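PDB 3GYC: putative glycoside hydrolase from Parabacteroides distasonis ATCC 8503, which probably hydrolyses glycosidic bonds in sugar chains with a cellulase-like TIM-barrel domain, its exact substrate being unknown. Local coordinates for residues G33-E37 and C349-F353; F24-E28 and I56-P60. All coordinates share one frame; numbering follows the deposited sequence.

Contact 1. Residues G33-E37 and C349-F353; sequences GAGYE and CGPQF. With EDO (1,2-ethanediol), chain C.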
loop_
_atom_site.group_PDB
_atom_site.type_symbol
_atom_site.label_atom_id
_atom_site.label_comp_id
_atom_site.label_asym_id
_atom_site.label_seq_id
_atom_site.Cartn_x
_atom_site.Cartn_y
_atom_site.Cartn_z
ATOM N N GLY A 33 10.622 4.666 21.190
ATOM C CA GLY A 33 11.103 5.428 20.063
ATOM C C GLY A 33 10.828 4.851 18.691
ATOM O O GLY A 33 11.254 5.411 17.689
ATOM N N ALA A 34 10.030 3.801 18.612
ATOM C CA ALA A 34 9.826 3.091 17.323
ATOM C C ALA A 34 8.935 3.877 16.337
ATOM O O ALA A 34 8.958 3.651 15.144
ATOM C CB ALA A 34 9.293 1.684 17.566
ATOM N N GLY A 35 8.176 4.838 16.865
ATOM C CA GLY A 35 7.381 5.696 16.044
ATOM C C GLY A 35 5.902 5.725 16.264
ATOM O O GLY A 35 5.301 6.768 16.069
ATOM N N TYR A 36 5.324 4.591 16.676
ATOM C CA TYR A 36 3.894 4.453 16.784
ATOM C C TYR A 36 3.340 4.122 18.170
ATOM O O TYR A 36 2.243 3.625 18.290
ATOM C CB TYR A 36 3.400 3.457 15.757
ATOM C CG TYR A 36 3.741 3.806 14.351
ATOM C CD1 TYR A 36 5.024 3.561 13.840
ATOM C CD2 TYR A 36 2.798 4.387 13.509
ATOM C CE1 TYR A 36 5.358 3.863 12.505
ATOM C CE2 TYR A 36 3.123 4.706 12.177
ATOM C CZ TYR A 36 4.403 4.469 11.700
ATOM O OH TYR A 36 4.688 4.821 10.395
ATOM N N GLU A 37 4.112 4.464 19.197
ATOM C CA GLU A 37 3.700 4.296 20.577
ATOM C C GLU A 37 2.445 5.083 20.945
ATOM O O GLU A 37 1.563 4.541 21.611
ATOM C CB GLU A 37 4.810 4.692 21.519
ATOM C CG GLU A 37 6.051 3.811 21.485
ATOM C CD GLU A 37 7.148 4.454 22.309
ATOM O OE1 GLU A 37 7.888 5.319 21.786
ATOM O OE2 GLU A 37 7.257 4.107 23.504
ATOM N N CYS A 349 6.086 7.826 4.475
ATOM C CA CYS A 349 5.258 8.826 5.049
ATOM C C CYS A 349 4.739 8.408 6.438
ATOM O O CYS A 349 3.525 8.279 6.661
ATOM C CB CYS A 349 4.117 9.112 4.100
ATOM S SG CYS A 349 3.307 10.647 4.487
ATOM N N GLY A 350 5.672 8.304 7.365
ATOM C CA GLY A 350 5.383 7.918 8.737
ATOM C C GLY A 350 6.460 8.385 9.696
ATOM O O GLY A 350 7.566 8.718 9.279
ATOM N N PRO A 351 6.166 8.332 11.005
ATOM C CA PRO A 351 7.040 8.919 12.005
ATOM C C PRO A 351 8.417 8.257 12.207
ATOM O O PRO A 351 9.328 8.923 12.708
ATOM C CB PRO A 351 6.160 8.927 13.264
ATOM C CG PRO A 351 5.121 7.937 13.025
ATOM C CD PRO A 351 4.864 7.919 11.582
ATOM N N GLN A 352 8.630 7.038 11.728
ATOM C CA GLN A 352 9.957 6.441 11.816
ATOM C C GLN A 352 10.932 6.875 10.701
ATOM O O GLN A 352 12.076 6.460 10.706
ATOM C CB GLN A 352 9.886 4.901 11.864
ATOM C CG GLN A 352 9.605 4.135 10.533
ATOM C CD GLN A 352 8.164 4.030 10.097
ATOM O OE1 GLN A 352 7.356 4.999 10.160
ATOM N NE2 GLN A 352 7.808 2.824 9.634
ATOM N N PHE A 353 10.466 7.649 9.720
ATOM C CA PHE A 353 11.316 8.163 8.637
ATOM C C PHE A 353 11.393 9.656 8.913
ATOM O O PHE A 353 10.710 10.456 8.283
ATOM C CB PHE A 353 10.729 7.832 7.260
ATOM C CG PHE A 353 10.572 6.374 7.018
ATOM C CD1 PHE A 353 11.693 5.585 6.755
ATOM C CD2 PHE A 353 9.303 5.760 7.064
ATOM C CE1 PHE A 353 11.566 4.229 6.531
ATOM C CE2 PHE A 353 9.165 4.401 6.853
ATOM C CZ PHE A 353 10.301 3.633 6.587
HETATM C C1 EDO C . 14.872 7.351 12.371
HETATM O O1 EDO C . 16.180 7.813 12.870
HETATM C C2 EDO C . 14.159 6.302 13.219
HETATM O O2 EDO C . 14.147 4.982 12.631
HETATM O O HOH W 1 10.707 7.483 15.243
HETATM O O HOH W 2 5.222 2.822 8.140
#
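Y36 reaches out of the 33-37 loop and is gripped by two consecutive residues of the 349-353 turn, P351 over one face of its ring and Q352 at the edge. The proline ring crosses the tyrosine at about a right angle and sets CG over that face in a CH-pi contact, 4.0 Å from the ring centroid, while P351 CD lies 3.5 Å from Y36 CZ. The backbone also touches P351 CG, with G35 O 3.3 Å from it.

The Q352 amide stands almost perpendicular to the phenol, the planes 87° apart, and Y36 OH donates to Q352 OE1 over 2.7 Å, tilted from the carbonyl plane. A bend at chi2 (-82°) folds the glutamine chain back so that its amide meets the hydroxyl. A water closes a small ring here, donating to Y36 OH and accepting from Q352 NE2 at 3.0 Å. The phenol oxygen thus donates one hydrogen bond and accepts another, and the amide's rotation is set by OE1 accepting from Y36 while NE2 donates to the water and to D81 O.

At G35 (phi 121°) a side chain would jam against the preceding carbonyl O. The 33-37 loop runs between helix 25-28 and helix 39-48, with W22 meeting Y36 edge-to-face. The 350-353 type I turn follows strand 340-343 and delivers F353 as N-cap of helix 354-357.

Contact 2. Residues F24-E28 and I56-P60; sequences FSWLE and IDAYP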
loop_
_atom_site.group_PDB
_atom_site.type_symbol
_atom_site.label_atom_id
_atom_site.label_comp_id
_atom_site.label_asym_id
_atom_site.label_seq_id
_atom_site.Cartn_x
_atom_site.Cartn_y
_atom_site.Cartn_z
ATOM N N PHE A 24 2.199 -2.609 8.547
ATOM C CA PHE A 24 2.118 -3.336 9.814
ATOM C C PHE A 24 2.882 -2.561 10.910
ATOM O O PHE A 24 2.883 -2.957 12.078
ATOM C CB PHE A 24 2.600 -4.792 9.632
ATOM C CG PHE A 24 3.763 -4.961 8.692
ATOM C CD1 PHE A 24 5.079 -4.903 9.163
ATOM C CD2 PHE A 24 3.554 -5.203 7.345
ATOM C CE1 PHE A 24 6.169 -5.092 8.255
ATOM C CE2 PHE A 24 4.622 -5.388 6.465
ATOM C CZ PHE A 24 5.924 -5.324 6.933
ATOM N N SER A 25 3.459 -1.391 10.559
ATOM C CA SER A 25 4.162 -0.591 11.545
ATOM C C SER A 25 3.229 0.009 12.632
ATOM O O SER A 25 3.638 0.160 13.771
ATOM C CB SER A 25 4.971 0.503 10.864
ATOM O OG SER A 25 5.944 0.002 9.960
ATOM N N TRP A 26 1.975 0.313 12.285
ATOM C CA TRP A 26 1.044 0.899 13.219
ATOM C C TRP A 26 0.873 0.037 14.478
ATOM O O TRP A 26 0.645 0.572 15.579
ATOM C CB TRP A 26 -0.346 1.141 12.522
ATOM C CG TRP A 26 -1.086 -0.137 12.257
ATOM C CD1 TRP A 26 -0.964 -0.939 11.179
ATOM C CD2 TRP A 26 -2.034 -0.776 13.122
ATOM N NE1 TRP A 26 -1.760 -2.056 11.320
ATOM C CE2 TRP A 26 -2.453 -1.961 12.483
ATOM C CE3 TRP A 26 -2.556 -0.473 14.361
ATOM C CZ2 TRP A 26 -3.369 -2.826 13.051
ATOM C CZ3 TRP A 26 -3.450 -1.307 14.921
ATOM C CH2 TRP A 26 -3.858 -2.477 14.276
ATOM N N LEU A 27 0.938 -1.283 14.305
ATOM C CA LEU A 27 0.771 -2.190 15.436
ATOM C C LEU A 27 2.125 -2.618 15.999
ATOM O O LEU A 27 2.263 -2.730 17.223
ATOM C CB LEU A 27 -0.033 -3.424 14.992
ATOM C CG LEU A 27 -0.432 -4.414 16.072
ATOM C CD1 LEU A 27 -1.251 -3.698 17.162
ATOM C CD2 LEU A 27 -1.171 -5.644 15.410
ATOM N N GLU A 28 3.104 -2.848 15.133
ATOM C CA GLU A 28 4.398 -3.416 15.544
ATOM C C GLU A 28 5.434 -2.480 16.117
ATOM O O GLU A 28 6.191 -2.875 16.985
ATOM C CB GLU A 28 5.030 -4.136 14.365
ATOM C CG GLU A 28 4.287 -5.422 14.105
ATOM C CD GLU A 28 4.825 -6.205 12.934
ATOM O OE1 GLU A 28 6.060 -6.327 12.794
ATOM O OE2 GLU A 28 4.003 -6.810 12.203
ATOM N N ILE A 56 -3.536 0.187 6.070
ATOM C CA ILE A 56 -2.892 -0.577 7.094
ATOM C C ILE A 56 -3.099 -2.073 6.874
ATOM O O ILE A 56 -4.009 -2.519 6.168
ATOM C CB ILE A 56 -3.379 -0.241 8.516
ATOM C CG1 ILE A 56 -4.887 -0.534 8.708
ATOM C CG2 ILE A 56 -3.086 1.162 8.909
ATOM C CD1 ILE A 56 -5.367 -0.371 10.142
ATOM N N ASP A 57 -2.240 -2.814 7.524
ATOM C CA ASP A 57 -2.404 -4.265 7.580
ATOM C C ASP A 57 -3.432 -4.569 8.681
ATOM O O ASP A 57 -3.278 -4.113 9.839
ATOM C CB ASP A 57 -1.075 -4.935 7.883
ATOM C CG ASP A 57 -1.132 -6.450 7.650
ATOM O OD1 ASP A 57 -2.220 -7.054 7.779
ATOM O OD2 ASP A 57 -0.102 -7.009 7.240
ATOM N N ALA A 58 -4.470 -5.337 8.324
ATOM C CA ALA A 58 -5.564 -5.719 9.245
ATOM C C ALA A 58 -5.266 -7.066 9.964
ATOM O O ALA A 58 -6.038 -7.459 10.851
ATOM C CB ALA A 58 -6.867 -5.854 8.472
ATOM N N TYR A 59 -4.186 -7.759 9.549
ATOM C CA TYR A 59 -3.813 -9.087 10.119
ATOM C C TYR A 59 -5.053 -9.998 10.205
ATOM O O TYR A 59 -5.343 -10.579 11.275
ATOM C CB TYR A 59 -3.235 -8.925 11.511
ATOM C CG TYR A 59 -1.965 -8.112 11.670
ATOM C CD1 TYR A 59 -1.996 -6.734 11.767
ATOM C CD2 TYR A 59 -0.723 -8.747 11.822
ATOM C CE1 TYR A 59 -0.821 -5.996 11.967
ATOM C CE2 TYR A 59 0.452 -8.021 12.004
ATOM C CZ TYR A 59 0.400 -6.648 12.097
ATOM O OH TYR A 59 1.560 -5.920 12.302
ATOM N N PRO A 60 -5.786 -10.147 9.090
ATOM C CA PRO A 60 -7.059 -10.926 9.082
ATOM C C PRO A 60 -6.870 -12.377 9.480
ATOM O O PRO A 60 -7.708 -12.967 10.159
ATOM C CB PRO A 60 -7.498 -10.868 7.619
ATOM C CG PRO A 60 -6.231 -10.663 6.840
ATOM C CD PRO A 60 -5.211 -9.986 7.753
#
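F24 and D57 bring the two backbones closest, their CA atoms 5.1 Å apart, where the short helix 25-28 starts beside the end of strand 53-57. W26 reaches across with its indole: NE1 donates to D57 O over 3.0 Å, in the carbonyl plane and on a lone pair, though the bond is bent to 139° at the hydrogen. I56 lies over one indole face through CD1 and L27 CB covers the opposite one, so the ring is sandwiched and its tilt is fixed.

Y59 points back at the helix. Its OH donates to E28 OE2 at 2.6 Å, using the anti lone pair of the carboxylate, and L27 CD2 rests over the phenol face, 4.0 Å from the centroid. With chi1 at -174° and chi2 at 57°, the L27 chain brings CD2 over the phenol. The same E28 OE2 forms a salt bridge with R117 NE.

Y59 is itself positioned by an Asx turn, in which its backbone N donates to D57 OD1 at 2.7 Å, and it serves as the N-cap of helix 60-65. Loops that leave adjacent parallel strands, here 17-23 and 53-57, and pack together at their C-terminal ends are characteristic of the TIM barrel.

Contacts 1 and 2 have centres 14 Å apart, and both draw on the connection between strand 17-23 and helix 39-48, contact 2 on helix 25-28 and contact 1 on the loop after it. Along the chain the order is 24-28, 33-37, 56-60 and 349-353, so the two contacts interleave. Strand 17-23 is flanked in the parallel sheet by 53-57 and 340-343. Contact 1 joins the connections that follow the first and last strands, and contact 2 those that follow the first and second, on the C-terminal side where TIM-barrel enzymes carry their active sites. Direct packing connects the contacts: S25 meets Q352 and Y36, and Y36 also lies against W26.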